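Local coordinates for CDP-glucose 4,6-dehydratase (Salmonella enterica subsp. enterica serovar Typhi, PDB 1WVG), which catalyses the NAD-dependent conversion of CDP-D-glucose to CDP-4-dehydro-6-deoxy-D-glucose with loss of water, a step in building the O-antigen of the outer membrane, at residues P209-S214 with F274-M279; S214-Q219 with T281-D286; K37-D42 with E70-S75; N5-K10 with V244-L249. All blocks are in the same frame, centred on the assembly; numbering follows the deposited sequence.

Interaction 1: P209-S214 with F274-M279. With CXY (cytidine-5'-diphospho-beta-D-xylose), chain D.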
# COMPACT_ATOMS: atom_id res chain seq x y z
N PRO A 209 13.01 21.16 27.41
CA PRO A 209 13.00 22.50 27.96
C PRO A 209 12.18 22.48 29.23
O PRO A 209 12.63 23.03 30.24
CB PRO A 209 12.43 23.46 26.90
CG PRO A 209 12.69 22.76 25.59
CD PRO A 209 12.80 21.28 25.93
N ASP A 210 11.02 21.81 29.16
CA ASP A 210 10.10 21.66 30.29
C ASP A 210 10.84 21.10 31.47
O ASP A 210 10.71 21.55 32.60
CB ASP A 210 8.90 20.71 29.99
CG ASP A 210 7.66 21.35 29.38
OD1 ASP A 210 7.62 22.49 28.96
OD2 ASP A 210 6.62 20.57 29.35
N ILE A 211 11.62 20.08 31.18
CA ILE A 211 12.36 19.41 32.21
C ILE A 211 13.40 20.28 32.82
O ILE A 211 13.55 20.34 34.04
CB ILE A 211 13.03 18.19 31.65
CG1 ILE A 211 12.02 17.06 31.47
CG2 ILE A 211 14.09 17.82 32.65
CD1 ILE A 211 12.58 15.92 30.58
N LEU A 212 14.14 20.96 31.96
CA LEU A 212 15.22 21.84 32.39
C LEU A 212 14.77 23.00 33.28
O LEU A 212 15.44 23.40 34.21
CB LEU A 212 15.99 22.38 31.17
CG LEU A 212 16.94 21.37 30.53
CD1 LEU A 212 17.69 21.93 29.30
CD2 LEU A 212 17.93 20.90 31.59
N ARG A 213 13.61 23.54 32.96
CA ARG A 213 13.03 24.66 33.67
C ARG A 213 12.64 24.28 35.09
O ARG A 213 12.92 25.03 36.03
CB ARG A 213 11.86 25.24 32.86
CG ARG A 213 11.17 26.43 33.52
CD ARG A 213 10.16 26.00 34.57
NE ARG A 213 9.85 27.05 35.57
CZ ARG A 213 9.59 26.82 36.87
NH1 ARG A 213 9.60 25.60 37.42
NH2 ARG A 213 9.33 27.88 37.65
N SER A 214 11.98 23.11 35.24
CA SER A 214 11.56 22.58 36.54
C SER A 214 12.76 22.26 37.38
O SER A 214 12.88 22.66 38.54
CB SER A 214 10.80 21.30 36.35
OG SER A 214 9.68 21.56 35.51
N PHE A 274 11.69 7.24 29.82
CA PHE A 274 13.10 6.94 29.85
C PHE A 274 13.91 8.20 29.94
O PHE A 274 14.91 8.33 30.65
CB PHE A 274 13.46 6.27 28.51
CG PHE A 274 14.96 6.17 28.37
CD1 PHE A 274 15.62 5.02 28.80
CD2 PHE A 274 15.72 7.20 27.81
CE1 PHE A 274 17.01 4.89 28.70
CE2 PHE A 274 17.11 7.11 27.73
CZ PHE A 274 17.75 5.95 28.17
N ILE A 275 13.54 9.14 29.13
CA ILE A 275 14.30 10.38 29.10
C ILE A 275 14.25 11.11 30.42
O ILE A 275 15.28 11.49 30.98
CB ILE A 275 13.88 11.29 27.95
CG1 ILE A 275 14.59 10.79 26.68
CG2 ILE A 275 14.32 12.72 28.25
CD1 ILE A 275 13.62 10.69 25.52
N VAL A 276 13.02 11.31 30.91
CA VAL A 276 12.90 12.01 32.16
C VAL A 276 13.65 11.29 33.27
O VAL A 276 14.34 11.91 34.06
CB VAL A 276 11.45 12.29 32.50
CG1 VAL A 276 10.79 10.97 32.84
CG2 VAL A 276 11.44 13.20 33.72
N ASP A 277 13.56 9.95 33.31
CA ASP A 277 14.27 9.22 34.35
C ASP A 277 15.77 9.46 34.28
O ASP A 277 16.52 9.67 35.26
CB ASP A 277 13.91 7.72 34.28
CG ASP A 277 12.65 7.36 35.03
OD1 ASP A 277 12.05 8.13 35.74
OD2 ASP A 277 12.25 6.15 34.80
N LYS A 278 16.24 9.46 33.06
CA LYS A 278 17.67 9.65 32.86
C LYS A 278 18.14 11.07 33.27
O LYS A 278 19.19 11.30 33.92
CB LYS A 278 18.01 9.30 31.42
CG LYS A 278 19.52 9.16 31.22
CD LYS A 278 20.20 8.23 32.23
CE LYS A 278 20.95 7.07 31.59
NZ LYS A 278 20.70 5.77 32.25
N MET A 279 17.31 12.01 32.82
CA MET A 279 17.51 13.42 33.07
C MET A 279 17.57 13.65 34.60
O MET A 279 18.49 14.31 35.11
CB MET A 279 16.40 14.22 32.35
CG MET A 279 16.62 14.35 30.83
SD MET A 279 18.16 15.28 30.45
CE MET A 279 17.46 16.96 30.46
O1B CXY D . 6.97 15.80 19.36
PB CXY D . 6.68 17.27 19.61
O2B CXY D . 5.23 17.58 19.87
O1' CXY D . 7.22 18.16 18.33
O3A CXY D . 7.64 17.46 20.81
PA CXY D . 7.36 17.71 22.41
O1A CXY D . 8.71 17.89 23.01
O2A CXY D . 6.45 18.86 22.61
O5D CXY D . 6.62 16.36 22.82
C5D CXY D . 7.41 15.18 22.96
C4D CXY D . 6.60 14.14 23.71
O4D CXY D . 6.79 14.38 25.12
C3D CXY D . 5.10 14.09 23.44
O3D CXY D . 4.49 12.75 23.49
C2D CXY D . 4.63 14.99 24.60
O2D CXY D . 3.26 14.70 24.87
C1D CXY D . 5.52 14.48 25.71
N1 CXY D . 5.62 15.39 26.85
C6 CXY D . 6.13 16.67 26.68
C5 CXY D . 6.26 17.52 27.67
C4 CXY D . 5.85 17.18 28.99
N3 CXY D . 5.35 15.87 29.11
C2 CXY D . 5.20 14.94 28.09
N4 CXY D . 5.90 17.91 29.97
O2 CXY D . 4.73 13.82 28.26
C1' CXY D . 8.59 18.51 18.43
C2' CXY D . 8.70 19.92 17.90
C3' CXY D . 8.23 19.87 16.46
C4' CXY D . 9.11 18.92 15.65
C5' CXY D . 9.09 17.54 16.29
O2' CXY D . 7.85 20.83 18.63
O3' CXY D . 8.39 21.18 15.87
O4' CXY D . 8.65 18.86 14.30
O5' CXY D . 9.46 17.61 17.67
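Ile211 and Met279 carry most of this buried contact between helices 207-216 and 272-283. Both side chains leave their helices toward the other segment. The two branches of Ile211 divide the work. Its CG2, set anti to the backbone N, meets the terminal methyl of Met279, with CE 4.1 Å from CG2 of Ile211. Its other branch ends in CD1, which reaches the backbone of the facing helix, 4.2 Å from CA of Val276. The same CD1 lies 4.3 Å from CG2 of Ile275.

Met279 is bent at both chi2 and chi3, and these bends bring CE against two residues of the other helix. The second is Leu212, whose CD2 is 4.1 Å from CE of Met279. The whole interface is apolar, and the helix segments run roughly parallel at 29°, with axes 11.1 Å apart. Val221 of strand 221-223 touches both Ile211 and Val276, and Leu326 of helix 322-337 packs on Met279.

Asp210 faces the ligand instead. Its OD2 accepts a hydrogen bond from N4 of the cytosine of CDP-xylose, 2.8 Å away and nearly straight at 165°. The exocyclic amino group is a mark of cytosine, since uracil carries a carbonyl there. The contact thus joins a hydrophobic helix pair to the base end of the nucleotide-sugar pocket in this extended short-chain dehydrogenase/reductase.

Interaction 2: S214-Q219 with T281-D286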
# COMPACT_ATOMS: atom_id res chain seq x y z
N SER A 214 11.98 23.11 35.24
CA SER A 214 11.56 22.58 36.54
C SER A 214 12.76 22.26 37.38
O SER A 214 12.88 22.66 38.54
CB SER A 214 10.80 21.30 36.35
OG SER A 214 9.68 21.56 35.51
N PHE A 215 13.68 21.54 36.79
CA PHE A 215 14.85 21.22 37.55
C PHE A 215 15.53 22.44 38.13
O PHE A 215 15.89 22.50 39.32
CB PHE A 215 15.84 20.41 36.72
CG PHE A 215 15.33 18.99 36.56
CD1 PHE A 215 14.02 18.66 36.93
CD2 PHE A 215 16.13 17.99 36.03
CE1 PHE A 215 13.51 17.37 36.78
CE2 PHE A 215 15.64 16.69 35.87
CZ PHE A 215 14.33 16.37 36.25
N GLU A 216 15.74 23.37 37.24
CA GLU A 216 16.39 24.63 37.52
C GLU A 216 15.85 25.27 38.77
O GLU A 216 16.60 25.66 39.65
CB GLU A 216 16.05 25.57 36.36
CG GLU A 216 17.23 26.01 35.49
CD GLU A 216 16.85 27.28 34.79
OE1 GLU A 216 15.91 27.34 33.98
OE2 GLU A 216 17.57 28.32 35.18
N ASN A 217 14.51 25.38 38.77
CA ASN A 217 13.71 25.97 39.83
C ASN A 217 13.24 24.96 40.83
O ASN A 217 12.11 25.02 41.25
CB ASN A 217 12.45 26.68 39.29
CG ASN A 217 12.81 27.86 38.41
OD1 ASN A 217 13.92 28.40 38.47
ND2 ASN A 217 11.86 28.29 37.58
N ASN A 218 14.13 24.06 41.19
CA ASN A 218 13.86 23.01 42.16
C ASN A 218 12.41 22.59 42.27
O ASN A 218 11.89 22.44 43.38
CB ASN A 218 14.53 23.22 43.53
CG ASN A 218 16.01 23.53 43.38
OD1 ASN A 218 16.85 22.60 43.30
ND2 ASN A 218 16.31 24.84 43.30
N GLN A 219 11.78 22.40 41.12
CA GLN A 219 10.39 21.97 41.05
C GLN A 219 10.35 20.65 40.31
O GLN A 219 11.34 20.30 39.64
CB GLN A 219 9.53 23.01 40.32
CG GLN A 219 9.25 24.23 41.20
CD GLN A 219 8.11 25.09 40.67
OE1 GLN A 219 8.15 25.48 39.49
NE2 GLN A 219 7.14 25.37 41.54
N THR A 281 18.36 11.65 36.87
CA THR A 281 19.63 11.12 37.25
C THR A 281 20.80 12.04 36.90
O THR A 281 21.70 12.26 37.71
CB THR A 281 19.74 9.78 36.53
OG1 THR A 281 18.93 8.84 37.19
CG2 THR A 281 21.20 9.34 36.46
N LEU A 282 20.79 12.55 35.66
CA LEU A 282 21.82 13.41 35.16
C LEU A 282 21.91 14.69 35.95
O LEU A 282 22.99 15.20 36.21
CB LEU A 282 21.41 13.74 33.73
CG LEU A 282 21.87 12.64 32.81
CD1 LEU A 282 21.64 13.06 31.36
CD2 LEU A 282 23.37 12.45 33.02
N TRP A 283 20.74 15.24 36.29
CA TRP A 283 20.67 16.50 37.04
C TRP A 283 21.09 16.29 38.46
O TRP A 283 22.05 16.88 38.94
CB TRP A 283 19.25 17.08 37.05
CG TRP A 283 19.23 18.51 37.53
CD1 TRP A 283 18.97 18.91 38.80
CD2 TRP A 283 19.45 19.71 36.75
NE1 TRP A 283 19.01 20.28 38.87
CE2 TRP A 283 19.31 20.80 37.63
CE3 TRP A 283 19.77 19.98 35.40
CZ2 TRP A 283 19.46 22.12 37.17
CZ3 TRP A 283 19.92 21.28 34.96
CH2 TRP A 283 19.77 22.35 35.84
N GLY A 284 20.35 15.43 39.13
CA GLY A 284 20.62 15.13 40.53
C GLY A 284 19.88 16.13 41.40
O GLY A 284 18.75 16.49 41.08
N ASP A 285 20.53 16.55 42.49
CA ASP A 285 20.03 17.53 43.45
C ASP A 285 18.52 17.70 43.56
O ASP A 285 17.94 18.78 43.25
CB ASP A 285 20.67 18.92 43.28
CG ASP A 285 22.11 18.88 42.82
OD1 ASP A 285 23.03 18.45 43.52
OD2 ASP A 285 22.25 19.37 41.61
N ASP A 286 17.90 16.63 44.06
CA ASP A 286 16.46 16.60 44.30
C ASP A 286 15.57 16.31 43.10
O ASP A 286 14.39 15.96 43.30
CB ASP A 286 15.91 17.89 44.96
CG ASP A 286 16.77 18.65 45.96
OD1 ASP A 286 17.62 18.11 46.67
OD2 ASP A 286 16.44 19.92 46.01
O HOH W 1 18.78 23.04 40.69
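Phe215 and Trp283 make the aromatic part of this contact, near the C-terminal ends of helices 207-216 and 272-283. Phe215 CB sits over one face of the indole, 3.6 Å from the centroid of the Trp283 five-membered ring. This is a CH-pi contact, only 12° off the ring normal. The rings themselves meet obliquely, with planes at 59°. Trp283 has CG anti to its backbone N (chi1 -167°), which carries the indole across Phe215 CB. The Phe215 ring lies back along the Trp283 side chain, with CD2 3.4 Å from CB of Trp283.

The polar part runs through one water at the indole edge. It donates to the Phe215 carbonyl O at 3.2 Å and to Asn218 OD1 at 3.3 Å. Trp283 NE1 gives it a weak bond. The water links the indole, weakly, to the last turn of helix 207-216 and to Asn218 just beyond it.

Lys334 of helix 322-337 brings a positive charge to the indole: it makes a cation-pi contact with Trp283 and hydrogen-bonds to its carbonyl O. The site is an aromatic contact near the C-terminal ends of two roughly parallel helices, at the surface of the part of the fold that carries the nucleotide-sugar pocket.

Interaction 3: K37-D42 with E70-S75. With APR (adenosine-5-diphosphoribose), chain C.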
# COMPACT_ATOMS: atom_id res chain seq x y z
N LYS A 37 22.49 35.32 5.94
CA LYS A 37 21.48 36.37 6.07
C LYS A 37 20.24 35.65 6.59
O LYS A 37 19.81 34.69 5.99
CB LYS A 37 21.24 37.16 4.80
CG LYS A 37 20.04 38.11 4.88
CD LYS A 37 19.96 39.11 3.71
CE LYS A 37 18.75 40.05 3.85
NZ LYS A 37 18.52 40.98 2.72
N GLY A 38 19.72 36.05 7.73
CA GLY A 38 18.56 35.38 8.29
C GLY A 38 17.32 36.22 8.05
O GLY A 38 17.40 37.43 7.85
N TYR A 39 16.17 35.58 8.08
CA TYR A 39 14.91 36.28 7.90
C TYR A 39 13.92 35.52 8.73
O TYR A 39 13.65 34.35 8.46
CB TYR A 39 14.48 36.33 6.41
CG TYR A 39 13.14 37.00 6.09
CD1 TYR A 39 13.07 38.15 5.30
CD2 TYR A 39 11.92 36.46 6.50
CE1 TYR A 39 11.86 38.76 4.97
CE2 TYR A 39 10.69 37.03 6.15
CZ TYR A 39 10.65 38.20 5.40
OH TYR A 39 9.44 38.79 5.05
N ALA A 40 13.45 36.18 9.78
CA ALA A 40 12.51 35.60 10.72
C ALA A 40 11.86 36.69 11.57
O ALA A 40 12.04 37.89 11.36
CB ALA A 40 13.32 34.70 11.66
N LEU A 41 11.10 36.27 12.54
CA LEU A 41 10.48 37.23 13.42
C LEU A 41 11.43 37.39 14.59
O LEU A 41 12.50 36.75 14.58
CB LEU A 41 9.08 36.77 13.87
CG LEU A 41 8.18 36.59 12.68
CD1 LEU A 41 6.99 35.75 13.07
CD2 LEU A 41 7.73 37.94 12.15
N ASP A 42 11.10 38.21 15.56
CA ASP A 42 12.02 38.32 16.68
C ASP A 42 12.07 36.98 17.42
O ASP A 42 11.09 36.22 17.38
CB ASP A 42 11.74 39.53 17.60
CG ASP A 42 12.49 40.79 17.22
OD1 ASP A 42 13.65 41.00 17.52
OD2 ASP A 42 11.77 41.65 16.54
N GLU A 70 6.34 39.90 -0.91
CA GLU A 70 7.04 41.00 -1.47
C GLU A 70 8.28 41.33 -0.64
O GLU A 70 9.40 41.39 -1.17
CB GLU A 70 6.03 42.15 -1.65
CG GLU A 70 4.63 41.64 -2.16
CD GLU A 70 3.50 41.56 -1.13
OE1 GLU A 70 3.62 41.07 -0.02
OE2 GLU A 70 2.35 42.05 -1.59
N LYS A 71 8.08 41.47 0.67
CA LYS A 71 9.20 41.75 1.53
C LYS A 71 10.20 40.62 1.48
O LYS A 71 11.41 40.86 1.42
CB LYS A 71 8.74 41.96 2.95
CG LYS A 71 8.27 43.38 3.20
CD LYS A 71 8.38 43.76 4.67
CE LYS A 71 8.38 42.57 5.63
NZ LYS A 71 9.73 42.03 5.93
N LEU A 72 9.71 39.36 1.54
CA LEU A 72 10.60 38.20 1.51
C LEU A 72 11.43 38.14 0.25
O LEU A 72 12.66 37.97 0.28
CB LEU A 72 9.79 36.89 1.67
CG LEU A 72 10.58 35.57 1.45
CD1 LEU A 72 11.77 35.44 2.40
CD2 LEU A 72 9.63 34.40 1.72
N ARG A 73 10.71 38.26 -0.87
CA ARG A 73 11.32 38.23 -2.20
C ARG A 73 12.52 39.21 -2.31
O ARG A 73 13.64 38.86 -2.75
CB ARG A 73 10.24 38.51 -3.27
CG ARG A 73 10.76 38.15 -4.67
CD ARG A 73 10.17 39.01 -5.76
NE ARG A 73 9.25 39.98 -5.21
CZ ARG A 73 8.06 40.23 -5.75
NH1 ARG A 73 7.63 39.59 -6.84
NH2 ARG A 73 7.28 41.13 -5.15
N SER A 74 12.24 40.44 -1.87
CA SER A 74 13.21 41.54 -1.87
C SER A 74 14.47 41.22 -1.11
O SER A 74 15.61 41.38 -1.59
CB SER A 74 12.57 42.82 -1.36
OG SER A 74 11.68 43.31 -2.34
N SER A 75 14.23 40.75 0.10
CA SER A 75 15.31 40.37 1.00
C SER A 75 16.21 39.39 0.26
O SER A 75 17.43 39.54 0.15
CB SER A 75 14.67 39.74 2.24
OG SER A 75 15.57 39.68 3.32
N1 APR C . 7.82 34.70 9.62
C2 APR C . 9.15 34.52 9.79
N3 APR C . 9.77 33.76 10.65
C4 APR C . 8.90 33.06 11.41
C5 APR C . 7.54 33.11 11.36
C6 APR C . 6.96 34.00 10.41
N6 APR C . 5.66 34.18 10.16
N7 APR C . 6.99 32.23 12.29
C8 APR C . 8.04 31.69 12.90
N9 APR C . 9.21 32.16 12.40
C1' APR C . 10.57 31.84 12.80
C2' APR C . 10.83 32.25 14.23
O2' APR C . 11.01 33.67 14.31
C3' APR C . 12.12 31.46 14.47
O3' APR C . 13.32 32.00 13.91
O4' APR C . 10.72 30.46 12.83
C4' APR C . 11.74 30.13 13.77
C5' APR C . 11.10 29.11 14.67
O5' APR C . 12.12 28.65 15.59
PA APR C . 11.74 27.82 16.94
O1A APR C . 10.37 28.18 17.49
O2A APR C . 12.99 27.81 17.85
O3A APR C . 11.57 26.37 16.36
PB APR C . 12.75 25.34 15.91
O1B APR C . 12.76 24.24 16.95
O2B APR C . 14.04 26.06 15.57
O5D APR C . 12.17 24.88 14.50
C5D APR C . 12.93 25.21 13.33
O4D APR C . 12.52 23.04 12.20
O1D APR C . 11.40 21.33 13.34
C1D APR C . 11.30 22.37 12.32
O2D APR C . 8.99 23.19 12.33
C2D APR C . 10.33 23.42 12.81
O3D APR C . 10.31 24.58 10.73
C3D APR C . 10.80 24.66 12.06
C4D APR C . 12.29 24.49 12.16
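A lysine amino group reaches a helix backbone carbonyl here: Lys37 NZ donates to Ser75 O at 3.1 Å. The approach is well off the line of the carbonyl bond, at a C=O...N angle of 109°, and tilted from its plane. A weak second bond runs from Lys37 NZ to Ser75 OG. Lys37 CG lies anti to the backbone N (chi1 171°) and the chain beyond it is extended, which carries NZ from strand 35-40 across to helix 69-79. The same ammonium forms a salt bridge with Glu78, one turn on in that helix.

Tyr39 fills the space beside it. Leu72 CD1 stands over one face of the Tyr39 ring, 4.0 Å from its centroid and almost on the normal. Ser75 OG comes in at the ring edge, 3.5 Å from CD1 of Tyr39. Lys71 is bent back near its end and crosses the tyrosine at about a right angle. Its NZ gives a weak bond to Tyr39 OH, whose stronger partner is the Asp65 carbonyl O.

The segments run nearly antiparallel, as expected for strand and helix in a Rossmann fold. Beyond the strand, Leu41 N donates to the adenosine ribose hydroxyl O2' of ADP-ribose at 3.1 Å. The chemistry implies a buried ammonium held by carbonyl and carboxylate, probably favouring its charged form, on the helix side of a strand that ends at the adenosine ribose.

Interaction 4: N5-K10 with V244-L249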
# COMPACT_ATOMS: atom_id res chain seq x y z
N ASN A 5 35.37 23.84 3.74
CA ASN A 5 35.88 24.56 2.58
C ASN A 5 34.80 24.86 1.57
O ASN A 5 34.85 25.86 0.84
CB ASN A 5 37.07 23.86 1.89
CG ASN A 5 38.24 23.60 2.83
OD1 ASN A 5 38.50 22.45 3.24
ND2 ASN A 5 38.98 24.67 3.14
N PHE A 6 33.81 23.97 1.53
CA PHE A 6 32.74 24.22 0.61
C PHE A 6 32.02 25.47 1.08
O PHE A 6 31.58 26.28 0.28
CB PHE A 6 31.78 23.03 0.65
CG PHE A 6 30.47 23.40 0.01
CD1 PHE A 6 30.26 23.25 -1.36
CD2 PHE A 6 29.41 23.89 0.78
CE1 PHE A 6 29.05 23.60 -1.96
CE2 PHE A 6 28.19 24.23 0.20
CZ PHE A 6 28.01 24.09 -1.17
N TRP A 7 31.91 25.60 2.40
CA TRP A 7 31.18 26.69 3.05
C TRP A 7 31.74 28.10 2.97
O TRP A 7 31.02 29.11 2.86
CB TRP A 7 30.78 26.27 4.47
CG TRP A 7 29.81 25.14 4.34
CD1 TRP A 7 30.08 23.83 4.50
CD2 TRP A 7 28.45 25.23 3.89
NE1 TRP A 7 28.95 23.08 4.24
CE2 TRP A 7 27.93 23.93 3.85
CE3 TRP A 7 27.63 26.30 3.54
CZ2 TRP A 7 26.61 23.68 3.47
CZ3 TRP A 7 26.31 26.06 3.14
CH2 TRP A 7 25.81 24.75 3.12
N GLN A 8 33.04 28.16 3.03
CA GLN A 8 33.73 29.43 2.97
C GLN A 8 33.21 30.39 1.91
O GLN A 8 33.19 30.09 0.72
CB GLN A 8 35.20 29.08 2.66
CG GLN A 8 36.03 28.91 3.95
CD GLN A 8 36.15 30.24 4.68
OE1 GLN A 8 36.37 30.28 5.90
NE2 GLN A 8 36.00 31.33 3.93
N GLY A 9 32.82 31.59 2.30
CA GLY A 9 32.36 32.58 1.32
C GLY A 9 30.95 32.39 0.74
O GLY A 9 30.41 33.32 0.11
N LYS A 10 30.36 31.19 0.93
CA LYS A 10 29.02 30.96 0.42
C LYS A 10 27.99 31.98 0.98
O LYS A 10 28.01 32.26 2.19
CB LYS A 10 28.67 29.52 0.80
CG LYS A 10 29.50 28.46 0.06
CD LYS A 10 29.06 28.40 -1.41
CE LYS A 10 29.85 27.49 -2.36
NZ LYS A 10 31.19 27.12 -1.92
N VAL A 244 24.94 18.52 4.78
CA VAL A 244 25.45 17.57 3.80
C VAL A 244 24.66 17.58 2.52
O VAL A 244 25.21 17.59 1.40
CB VAL A 244 25.59 16.17 4.37
CG1 VAL A 244 25.70 15.19 3.20
CG2 VAL A 244 26.83 16.10 5.28
N VAL A 245 23.34 17.63 2.66
CA VAL A 245 22.55 17.64 1.46
C VAL A 245 22.74 18.90 0.71
O VAL A 245 22.75 18.88 -0.51
CB VAL A 245 21.05 17.31 1.60
CG1 VAL A 245 20.87 16.02 2.37
CG2 VAL A 245 20.43 18.44 2.39
N ALA A 246 22.88 20.00 1.43
CA ALA A 246 23.09 21.23 0.67
C ALA A 246 24.35 21.12 -0.20
O ALA A 246 24.41 21.59 -1.34
CB ALA A 246 23.22 22.42 1.60
N GLN A 247 25.37 20.51 0.37
CA GLN A 247 26.62 20.33 -0.34
C GLN A 247 26.37 19.59 -1.67
O GLN A 247 26.73 20.03 -2.77
CB GLN A 247 27.54 19.54 0.59
CG GLN A 247 28.24 20.50 1.57
CD GLN A 247 28.91 19.83 2.76
OE1 GLN A 247 29.16 20.50 3.78
NE2 GLN A 247 29.20 18.53 2.65
N ARG A 248 25.73 18.43 -1.53
CA ARG A 248 25.38 17.56 -2.64
C ARG A 248 24.48 18.21 -3.64
O ARG A 248 24.68 18.07 -4.84
CB ARG A 248 24.75 16.29 -2.13
CG ARG A 248 25.77 15.65 -1.21
CD ARG A 248 26.90 15.01 -2.01
NE ARG A 248 26.89 13.58 -1.76
CZ ARG A 248 27.23 12.63 -2.62
NH1 ARG A 248 27.66 12.90 -3.86
NH2 ARG A 248 27.12 11.35 -2.21
N LEU A 249 23.50 18.95 -3.16
CA LEU A 249 22.59 19.64 -4.08
C LEU A 249 23.33 20.68 -4.88
O LEU A 249 22.98 21.01 -6.01
CB LEU A 249 21.41 20.37 -3.38
CG LEU A 249 20.28 19.46 -2.88
CD1 LEU A 249 19.43 20.22 -1.84
CD2 LEU A 249 19.41 19.03 -4.07
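This is a partly buried contact between a short N-terminal helix and a helix packed on the central parallel sheet of the Rossmann fold. Helix 4-7 leads into strand 11-15, the first strand in the chain. Helix 236-251 comes much later in the chain. Strand 83-86 lies under both partners: its Ile83 touches Phe6 and Trp7, and its Phe85 touches Trp7 and Ala246.

Gln247 is the main residue from the later helix, and it serves both aromatic residues. Its CG lies over one face of the Phe6 ring, offset toward the rim, and makes a CH-pi contact 4.0 Å from the ring centroid. Phe6 CD2 is the nearest ring atom to this CG, at 3.7 Å. Phe6 has CG anti to the backbone N (chi1 164°), which turns its ring toward the helix. Tyr250 of the same helix meets that ring edge-to-face.

Trp7 uses its rim. The six-membered end touches Ala246, with CH2 3.8 Å from CB of Ala246. One face of the indole is covered by Phe6 itself, whose CD2 stands 3.4 Å above it. The two aromatic residues therefore pack on each other as well as on the helix.

The Gln247 amide is used at both ends. NE2 bonds to the carbonyl O of Ser1, and OE1 also accepts from Asp3 N. Across the contact, Trp7 NE1 donates to Gln247 OE1 at a short 2.6 Å, in the carbonyl plane and on a lone pair, with OE1 slightly out of the indole plane and an N-H...O angle of 153°.

How the interactions relate
Interactions 1 and 2 are two stations along one helix pair, 207-216 with 272-283, their centres 8 Å apart. They share Ser214 and touch directly: Leu212 CD2 is 3.9 Å from Trp283 CZ3. Interaction 1 meets the cytosine of CDP-xylose through Asp210. Interaction 2 lies farther out, with the Phe215 side chain about 10 Å from that ligand. Interaction 3 borders the ADP-ribose site instead, and its centre is 35 Å from that of interaction 1. Interactions 1 and 3 lie on opposite sides of the chain's centre, each at one of the two ligands. Interaction 4 is closer to interaction 3, with nearest atoms about 7 Å apart, and belongs to the same Rossmann sheet region.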